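Local coordinates for putative uncharacterized protein (PDB 2Z6V) that probably acts as a sulfotransferase, transferring a sulfuryl group from a donor to an acceptor, and here holds a palmitic acid molecule, at residues P66-F71 and S206-D211; L57-V62 and R75-A80. All coordinates share one frame; numbering follows the deposited sequence.

Contact 1: residues P66-F71 and S206-D211. With PLM (palmitic acid), chain C.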
ATOM      1  N   PRO A  66     -21.850  13.397   8.588  1.00 51.20           N
ATOM      2  CA  PRO A  66     -23.157  12.894   8.158  1.00 50.14           C
ATOM      3  C   PRO A  66     -23.087  12.123   6.847  1.00 48.69           C
ATOM      4  O   PRO A  66     -24.050  11.457   6.467  1.00 50.71           O
ATOM      5  CB  PRO A  66     -23.983  14.166   8.025  1.00 50.06           C
ATOM      6  CG  PRO A  66     -22.971  15.140   7.509  1.00 50.43           C
ATOM      7  CD  PRO A  66     -21.773  14.859   8.402  1.00 50.25           C
ATOM      8  N   VAL A  67     -21.960  12.213   6.148  1.00 45.70           N
ATOM      9  CA  VAL A  67     -21.824  11.509   4.878  1.00 43.75           C
ATOM     10  C   VAL A  67     -21.742   9.987   5.047  1.00 43.10           C
ATOM     11  O   VAL A  67     -21.974   9.237   4.101  1.00 42.15           O
ATOM     12  CB  VAL A  67     -20.594  12.004   4.114  1.00 43.47           C
ATOM     13  CG1 VAL A  67     -20.477  11.280   2.781  1.00 42.81           C
ATOM     14  CG2 VAL A  67     -20.709  13.498   3.896  1.00 43.07           C
ATOM     15  N   PHE A  68     -21.426   9.539   6.257  1.00 42.84           N
ATOM     16  CA  PHE A  68     -21.318   8.115   6.545  1.00 43.22           C
ATOM     17  C   PHE A  68     -22.656   7.411   6.683  1.00 44.17           C
ATOM     18  O   PHE A  68     -23.613   7.955   7.235  1.00 45.59           O
ATOM     19  CB  PHE A  68     -20.525   7.879   7.838  1.00 42.41           C
ATOM     20  CG  PHE A  68     -19.040   7.965   7.670  1.00 42.60           C
ATOM     21  CD1 PHE A  68     -18.376   7.103   6.801  1.00 42.27           C
ATOM     22  CD2 PHE A  68     -18.300   8.901   8.382  1.00 41.78           C
ATOM     23  CE1 PHE A  68     -16.999   7.174   6.645  1.00 42.37           C
ATOM     24  CE2 PHE A  68     -16.921   8.979   8.233  1.00 42.52           C
ATOM     25  CZ  PHE A  68     -16.269   8.113   7.362  1.00 42.24           C
ATOM     26  N   THR A  69     -22.708   6.187   6.178  1.00 45.02           N
ATOM     27  CA  THR A  69     -23.889   5.347   6.280  1.00 45.65           C
ATOM     28  C   THR A  69     -23.753   4.731   7.661  1.00 45.90           C
ATOM     29  O   THR A  69     -22.636   4.485   8.115  1.00 47.44           O
ATOM     30  CB  THR A  69     -23.845   4.214   5.239  1.00 46.71           C
ATOM     31  OG1 THR A  69     -24.179   4.737   3.949  1.00 48.81           O
ATOM     32  CG2 THR A  69     -24.808   3.105   5.606  1.00 50.15           C
ATOM     33  N   PRO A  70     -24.868   4.492   8.366  1.00 45.99           N
ATOM     34  CA  PRO A  70     -24.691   3.886   9.693  1.00 44.45           C
ATOM     35  C   PRO A  70     -23.838   2.621   9.589  1.00 42.37           C
ATOM     36  O   PRO A  70     -23.056   2.300  10.483  1.00 41.15           O
ATOM     37  CB  PRO A  70     -26.125   3.603  10.143  1.00 44.69           C
ATOM     38  CG  PRO A  70     -26.897   3.529   8.847  1.00 45.80           C
ATOM     39  CD  PRO A  70     -26.295   4.638   8.039  1.00 45.38           C
ATOM     40  N   PHE A  71     -23.987   1.910   8.481  1.00 40.79           N
ATOM     41  CA  PHE A  71     -23.207   0.708   8.263  1.00 41.95           C
ATOM     42  C   PHE A  71     -21.748   1.089   8.026  1.00 40.98           C
ATOM     43  O   PHE A  71     -20.843   0.495   8.605  1.00 40.55           O
ATOM     44  CB  PHE A  71     -23.731  -0.057   7.052  1.00 44.91           C
ATOM     45  CG  PHE A  71     -22.746  -1.036   6.501  1.00 49.80           C
ATOM     46  CD1 PHE A  71     -22.388  -2.166   7.231  1.00 52.54           C
ATOM     47  CD2 PHE A  71     -22.122  -0.799   5.279  1.00 51.10           C
ATOM     48  CE1 PHE A  71     -21.413  -3.049   6.754  1.00 54.41           C
ATOM     49  CE2 PHE A  71     -21.148  -1.669   4.793  1.00 53.17           C
ATOM     50  CZ  PHE A  71     -20.792  -2.796   5.532  1.00 54.45           C
ATOM     51  N   SER A 206      -9.268   7.278   2.113  1.00 35.10           N
ATOM     52  CA  SER A 206     -10.212   6.929   1.065  1.00 35.49           C
ATOM     53  C   SER A 206     -11.529   6.467   1.684  1.00 36.35           C
ATOM     54  O   SER A 206     -12.522   6.291   0.987  1.00 38.57           O
ATOM     55  CB  SER A 206      -9.627   5.852   0.146  1.00 33.49           C
ATOM     56  OG  SER A 206      -9.306   4.685   0.867  1.00 35.41           O
ATOM     57  N   PHE A 207     -11.532   6.284   3.000  1.00 35.54           N
ATOM     58  CA  PHE A 207     -12.732   5.870   3.712  1.00 35.62           C
ATOM     59  C   PHE A 207     -13.316   7.062   4.454  1.00 37.17           C
ATOM     60  O   PHE A 207     -14.270   6.914   5.215  1.00 37.13           O
ATOM     61  CB  PHE A 207     -12.410   4.754   4.711  1.00 34.67           C
ATOM     62  CG  PHE A 207     -12.225   3.412   4.076  1.00 31.76           C
ATOM     63  CD1 PHE A 207     -13.323   2.644   3.722  1.00 32.63           C
ATOM     64  CD2 PHE A 207     -10.955   2.940   3.776  1.00 31.10           C
ATOM     65  CE1 PHE A 207     -13.154   1.417   3.068  1.00 34.01           C
ATOM     66  CE2 PHE A 207     -10.776   1.723   3.125  1.00 30.32           C
ATOM     67  CZ  PHE A 207     -11.873   0.960   2.769  1.00 30.47           C
ATOM     68  N   LEU A 208     -12.740   8.243   4.240  1.00 38.12           N
ATOM     69  CA  LEU A 208     -13.227   9.454   4.901  1.00 39.15           C
ATOM     70  C   LEU A 208     -13.752  10.455   3.866  1.00 40.68           C
ATOM     71  O   LEU A 208     -13.167  10.630   2.799  1.00 41.69           O
ATOM     72  CB  LEU A 208     -12.115  10.077   5.754  1.00 36.84           C
ATOM     73  CG  LEU A 208     -11.505   9.114   6.785  1.00 36.43           C
ATOM     74  CD1 LEU A 208     -10.429   9.811   7.589  1.00 35.53           C
ATOM     75  CD2 LEU A 208     -12.585   8.587   7.708  1.00 33.40           C
ATOM     76  N   PRO A 209     -14.877  11.117   4.172  1.00 41.22           N
ATOM     77  CA  PRO A 209     -15.482  12.092   3.263  1.00 41.10           C
ATOM     78  C   PRO A 209     -14.668  13.358   3.031  1.00 41.20           C
ATOM     79  O   PRO A 209     -14.733  13.958   1.959  1.00 41.61           O
ATOM     80  CB  PRO A 209     -16.829  12.370   3.920  1.00 42.07           C
ATOM     81  CG  PRO A 209     -16.509  12.248   5.376  1.00 42.69           C
ATOM     82  CD  PRO A 209     -15.668  10.996   5.410  1.00 41.72           C
ATOM     83  N   THR A 210     -13.906  13.768   4.035  1.00 42.21           N
ATOM     84  CA  THR A 210     -13.093  14.972   3.913  1.00 42.51           C
ATOM     85  C   THR A 210     -11.622  14.637   3.699  1.00 42.01           C
ATOM     86  O   THR A 210     -11.250  13.474   3.541  1.00 41.76           O
ATOM     87  CB  THR A 210     -13.213  15.841   5.168  1.00 43.15           C
ATOM     88  OG1 THR A 210     -12.880  15.055   6.319  1.00 43.15           O
ATOM     89  CG2 THR A 210     -14.632  16.379   5.305  1.00 41.55           C
ATOM     90  N   ASP A 211     -10.787  15.669   3.702  1.00 41.35           N
ATOM     91  CA  ASP A 211      -9.359  15.484   3.501  1.00 40.08           C
ATOM     92  C   ASP A 211      -8.571  15.905   4.737  1.00 39.86           C
ATOM     93  O   ASP A 211      -7.360  16.098   4.665  1.00 40.07           O
ATOM     94  CB  ASP A 211      -8.892  16.283   2.279  1.00 39.50           C
ATOM     95  CG  ASP A 211      -8.866  17.779   2.531  1.00 39.32           C
ATOM     96  OD1 ASP A 211      -9.685  18.271   3.332  1.00 40.55           O
ATOM     97  OD2 ASP A 211      -8.030  18.470   1.914  1.00 40.82           O
TER
HETATM   98  C1  PLM C 700      -6.785   7.913  -0.071  1.00 68.21           C
HETATM   99  O1  PLM C 700      -7.012   9.139   0.024  1.00 68.45           O
HETATM  100  O2  PLM C 700      -7.011   7.056   0.809  1.00 69.19           O
HETATM  101  C2  PLM C 700      -6.175   7.406  -1.381  1.00 65.87           C
HETATM  102  C3  PLM C 700      -4.962   8.244  -1.789  1.00 62.02           C
HETATM  103  C4  PLM C 700      -4.250   7.681  -3.021  1.00 61.68           C
HETATM  104  C5  PLM C 700      -3.722   6.266  -2.773  1.00 58.54           C
HETATM  105  C6  PLM C 700      -4.821   5.212  -2.927  1.00 59.44           C
HETATM  106  C7  PLM C 700      -4.349   3.869  -2.371  1.00 57.86           C
HETATM  107  C8  PLM C 700      -4.315   3.899  -0.842  1.00 58.29           C
HETATM  108  C9  PLM C 700      -3.081   3.157  -0.327  1.00 58.87           C
HETATM  109  CA  PLM C 700      -2.974   1.758  -0.937  1.00 60.30           C
HETATM  110  CB  PLM C 700      -1.546   1.214  -0.836  1.00 56.70           C
HETATM  111  CC  PLM C 700      -0.570   2.194  -1.489  1.00 55.57           C
HETATM  112  CD  PLM C 700      -0.248   3.355  -0.546  1.00 57.27           C
HETATM  113  CE  PLM C 700       0.274   4.585  -1.293  1.00 52.86           C
HETATM  114  CF  PLM C 700      -0.818   5.152  -2.202  1.00 53.76           C
HETATM  115  CG  PLM C 700      -0.389   6.464  -2.858  1.00 50.34           C

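Contact 2: residues L57-V62 and R75-A80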
ATOM      1  N   LEU A  57      -8.469  10.976  14.925  1.00 33.42           N
ATOM      2  CA  LEU A  57      -8.967  11.775  13.810  1.00 33.87           C
ATOM      3  C   LEU A  57     -10.028  10.993  13.044  1.00 35.50           C
ATOM      4  O   LEU A  57     -11.078  11.525  12.682  1.00 35.31           O
ATOM      5  CB  LEU A  57      -7.830  12.118  12.855  1.00 33.75           C
ATOM      6  CG  LEU A  57      -6.845  13.192  13.301  1.00 35.49           C
ATOM      7  CD1 LEU A  57      -5.753  13.355  12.251  1.00 34.43           C
ATOM      8  CD2 LEU A  57      -7.596  14.509  13.505  1.00 35.22           C
ATOM      9  N   ILE A  58      -9.734   9.722  12.790  1.00 36.45           N
ATOM     10  CA  ILE A  58     -10.647   8.847  12.065  1.00 36.69           C
ATOM     11  C   ILE A  58     -11.959   8.701  12.831  1.00 38.04           C
ATOM     12  O   ILE A  58     -13.038   8.902  12.274  1.00 38.09           O
ATOM     13  CB  ILE A  58     -10.009   7.437  11.851  1.00 34.05           C
ATOM     14  CG1 ILE A  58      -8.774   7.563  10.958  1.00 34.12           C
ATOM     15  CG2 ILE A  58     -11.019   6.477  11.233  1.00 30.72           C
ATOM     16  CD1 ILE A  58      -7.939   6.297  10.861  1.00 34.07           C
ATOM     17  N   VAL A  59     -11.854   8.350  14.108  1.00 39.37           N
ATOM     18  CA  VAL A  59     -13.019   8.155  14.967  1.00 41.45           C
ATOM     19  C   VAL A  59     -13.880   9.406  15.094  1.00 43.14           C
ATOM     20  O   VAL A  59     -15.107   9.337  15.024  1.00 42.27           O
ATOM     21  CB  VAL A  59     -12.591   7.707  16.374  1.00 40.91           C
ATOM     22  CG1 VAL A  59     -13.798   7.623  17.287  1.00 39.70           C
ATOM     23  CG2 VAL A  59     -11.891   6.362  16.287  1.00 41.50           C
ATOM     24  N   ASP A  60     -13.232  10.547  15.284  1.00 45.11           N
ATOM     25  CA  ASP A  60     -13.951  11.798  15.420  1.00 47.63           C
ATOM     26  C   ASP A  60     -14.819  12.066  14.201  1.00 48.92           C
ATOM     27  O   ASP A  60     -15.924  12.600  14.318  1.00 48.70           O
ATOM     28  CB  ASP A  60     -12.975  12.955  15.600  1.00 49.61           C
ATOM     29  CG  ASP A  60     -13.685  14.275  15.776  1.00 51.23           C
ATOM     30  OD1 ASP A  60     -14.445  14.401  16.761  1.00 52.98           O
ATOM     31  OD2 ASP A  60     -13.493  15.178  14.933  1.00 51.03           O
ATOM     32  N   GLU A  61     -14.315  11.686  13.030  1.00 50.10           N
ATOM     33  CA  GLU A  61     -15.041  11.907  11.794  1.00 51.07           C
ATOM     34  C   GLU A  61     -16.171  10.910  11.555  1.00 51.38           C
ATOM     35  O   GLU A  61     -17.253  11.306  11.128  1.00 51.97           O
ATOM     36  CB  GLU A  61     -14.080  11.901  10.604  1.00 52.82           C
ATOM     37  CG  GLU A  61     -14.636  12.635   9.395  1.00 58.08           C
ATOM     38  CD  GLU A  61     -13.588  12.907   8.333  1.00 60.71           C
ATOM     39  OE1 GLU A  61     -12.420  13.146   8.705  1.00 63.47           O
ATOM     40  OE2 GLU A  61     -13.934  12.904   7.130  1.00 62.06           O
ATOM     41  N   VAL A  62     -15.945   9.628  11.821  1.00 50.68           N
ATOM     42  CA  VAL A  62     -17.012   8.656  11.602  1.00 51.87           C
ATOM     43  C   VAL A  62     -18.175   8.922  12.560  1.00 52.94           C
ATOM     44  O   VAL A  62     -19.319   8.562  12.277  1.00 53.74           O
ATOM     45  CB  VAL A  62     -16.527   7.190  11.771  1.00 50.66           C
ATOM     46  CG1 VAL A  62     -15.392   6.907  10.807  1.00 49.38           C
ATOM     47  CG2 VAL A  62     -16.106   6.931  13.201  1.00 50.68           C
ATOM     48  N   ARG A  75     -18.307  -0.293   9.714  1.00 41.20           N
ATOM     49  CA  ARG A  75     -17.281  -0.888   8.875  1.00 40.37           C
ATOM     50  C   ARG A  75     -15.893  -0.266   9.134  1.00 40.19           C
ATOM     51  O   ARG A  75     -14.916  -0.980   9.378  1.00 39.30           O
ATOM     52  CB  ARG A  75     -17.690  -0.717   7.417  1.00 42.65           C
ATOM     53  CG  ARG A  75     -16.575  -0.839   6.415  1.00 47.98           C
ATOM     54  CD  ARG A  75     -16.110  -2.255   6.186  1.00 50.09           C
ATOM     55  NE  ARG A  75     -15.653  -2.352   4.803  1.00 57.42           N
ATOM     56  CZ  ARG A  75     -14.698  -3.166   4.367  1.00 59.51           C
ATOM     57  NH1 ARG A  75     -14.070  -3.982   5.208  1.00 60.68           N
ATOM     58  NH2 ARG A  75     -14.365  -3.151   3.081  1.00 60.30           N
ATOM     59  N   VAL A  76     -15.809   1.062   9.093  1.00 37.25           N
ATOM     60  CA  VAL A  76     -14.544   1.738   9.333  1.00 35.96           C
ATOM     61  C   VAL A  76     -14.014   1.455  10.733  1.00 36.02           C
ATOM     62  O   VAL A  76     -12.820   1.216  10.914  1.00 37.02           O
ATOM     63  CB  VAL A  76     -14.668   3.261   9.168  1.00 34.98           C
ATOM     64  CG1 VAL A  76     -13.325   3.917   9.437  1.00 32.73           C
ATOM     65  CG2 VAL A  76     -15.144   3.591   7.772  1.00 35.68           C
ATOM     66  N   LEU A  77     -14.896   1.492  11.725  1.00 34.56           N
ATOM     67  CA  LEU A  77     -14.487   1.231  13.098  1.00 34.23           C
ATOM     68  C   LEU A  77     -14.075  -0.231  13.273  1.00 34.54           C
ATOM     69  O   LEU A  77     -13.164  -0.544  14.045  1.00 34.38           O
ATOM     70  CB  LEU A  77     -15.620   1.584  14.067  1.00 34.49           C
ATOM     71  CG  LEU A  77     -15.884   3.082  14.244  1.00 35.06           C
ATOM     72  CD1 LEU A  77     -17.188   3.292  15.009  1.00 32.53           C
ATOM     73  CD2 LEU A  77     -14.708   3.720  14.982  1.00 33.95           C
ATOM     74  N   ASP A  78     -14.743  -1.127  12.555  1.00 33.85           N
ATOM     75  CA  ASP A  78     -14.411  -2.542  12.640  1.00 33.94           C
ATOM     76  C   ASP A  78     -13.018  -2.780  12.050  1.00 33.00           C
ATOM     77  O   ASP A  78     -12.226  -3.559  12.590  1.00 31.06           O
ATOM     78  CB  ASP A  78     -15.441  -3.391  11.890  1.00 33.82           C
ATOM     79  CG  ASP A  78     -15.249  -4.878  12.136  1.00 35.85           C
ATOM     80  OD1 ASP A  78     -15.254  -5.285  13.321  1.00 36.43           O
ATOM     81  OD2 ASP A  78     -15.086  -5.636  11.150  1.00 37.00           O
ATOM     82  N   ASP A  79     -12.724  -2.105  10.945  1.00 31.44           N
ATOM     83  CA  ASP A  79     -11.420  -2.245  10.313  1.00 31.99           C
ATOM     84  C   ASP A  79     -10.316  -1.654  11.201  1.00 31.47           C
ATOM     85  O   ASP A  79      -9.226  -2.218  11.312  1.00 28.39           O
ATOM     86  CB  ASP A  79     -11.414  -1.563   8.937  1.00 32.76           C
ATOM     87  CG  ASP A  79     -12.197  -2.348   7.890  1.00 34.48           C
ATOM     88  OD1 ASP A  79     -12.112  -3.594   7.889  1.00 36.44           O
ATOM     89  OD2 ASP A  79     -12.886  -1.724   7.054  1.00 35.71           O
ATOM     90  N   ALA A  80     -10.612  -0.524  11.838  1.00 30.98           N
ATOM     91  CA  ALA A  80      -9.646   0.134  12.710  1.00 30.25           C
ATOM     92  C   ALA A  80      -9.322  -0.770  13.888  1.00 30.55           C
ATOM     93  O   ALA A  80      -8.162  -0.888  14.291  1.00 31.10           O
ATOM     94  CB  ALA A  80     -10.200   1.456  13.205  1.00 28.33           C
TER

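Contact 1: residues P66-F71 and S206-D211
Phe-68 and Pro-209 form the dense part of this loop-to-loop contact. The Phe-68 side chain crosses that of Pro-209 at about a right angle, and its CZ comes within 3.5 Å of Pro-209 CD, an oblique approach to the ring. Two neighbours lie at the ring edge, near its plane: the backbone carbonyl oxygen of Phe-207, 3.1 Å from Phe-68 CE1, and the CD2 methyl of Leu-208, 3.7 Å from Phe-68 CZ. The oxygen lies at the rim, where the weakly positive ring hydrogens would probably suit it. With CG placed opposite the carbonyl carbon (chi1 -80°), the far end of Phe-68 swings in toward residues 207-209. Its other neighbours include Val-62 of helix 50-64 and Val-293 of helix 287-293.

Packing thins on the Val-67 side. This side chain and the proline ring slide past each other in opposite directions, Val-67 CB lying 3.8 Å from Pro-209 CB, and both valine methyls stand slightly farther from that same proline carbon. Val-67 and Pro-209 are partly exposed, and beyond them Pro-66 and Thr-210 lie at the surface. No hydrogen bond joins the two segments.

The 206-211 loop also reaches the bound palmitic acid, whose O2 lies 2.6 Å from Ser-206 N; Gln-311 hydrogen-bonds the same ligand. The contact therefore packs the turn leading into helix 70-96 against a loop within the sulfotransferase family region that borders the carboxylate end of the palmitate site.

Contact 2: residues L57-V62 and R75-A80
Val-62 and Leu-77 each bury 51 Å² in this helix-helix contact, and Val-76 adds a further 40 Å². The three make a small aliphatic cluster in which both methyls of Val-62 are used, each against a different residue. Its CG1 meets Val-76 CG1 at 3.9 Å, while its CG2 lies 3.9 Å from Leu-77 CD2. The chi1 of -58° explains this division: it sets CG2 between the backbone N and the carbonyl carbon and CG1 opposite that carbon, letting the two branches straddle the gap between neighbouring residues of the other helix.

Leu-77 leaves its helix at the flank of the interface, yet its end comes nearer: with CD1 continuing the chain (chi2 169°), CD2 is the branch turned toward the partner. There the methyl also reaches Val-59 CG2, at 4.1 Å, the two side chains crossing at about a right angle. Val-76 points toward the opposing helix, and its CG1 serves two partners, since Ile-58 CG2 touches it at 3.9 Å one turn before Val-62.

The segments run antiparallel at 161°, their axes 10.5 Å apart, as neighbouring arms of a helical hairpin formed by helices 50-64 and 70-96. Charged groups keep off this interface. Arg-75 NH1 and Asp-79 OD2 pair one turn apart on helix 70-96, an interaction of charges alone because the oxygen sits well out of the guanidinium plane. Asp-60 and Asp-78 form salt bridges to Arg-212 and Arg-40, respectively.

All five touching residues are buried and no hydrogen bond spans the helices, which implies that dispersion forces and the exclusion of water from methyl groups hold this part of the hairpin together.

Both contacts draw on the region of helix 70-96: contact 1 uses the residues just before its start, contact 2 a part farther along it. Contact 2 is wholly buried and aliphatic, joining two helices close in sequence, whereas contact 1 is partly exposed, built on one aromatic ring and one proline, and bridges 135 residues to a loop beside the palmitate. Their centres are 9 Å apart, and they meet through helix 50-64. Phe-68 CE2 packs 3.4 Å from Val-62 CA, and OE2 of Glu-61, which makes no contact with 75-80, is probably hydrogen-bonded to Thr-210 OG1, at 2.5 Å. A polar tie thus accompanies the apolar continuity between them.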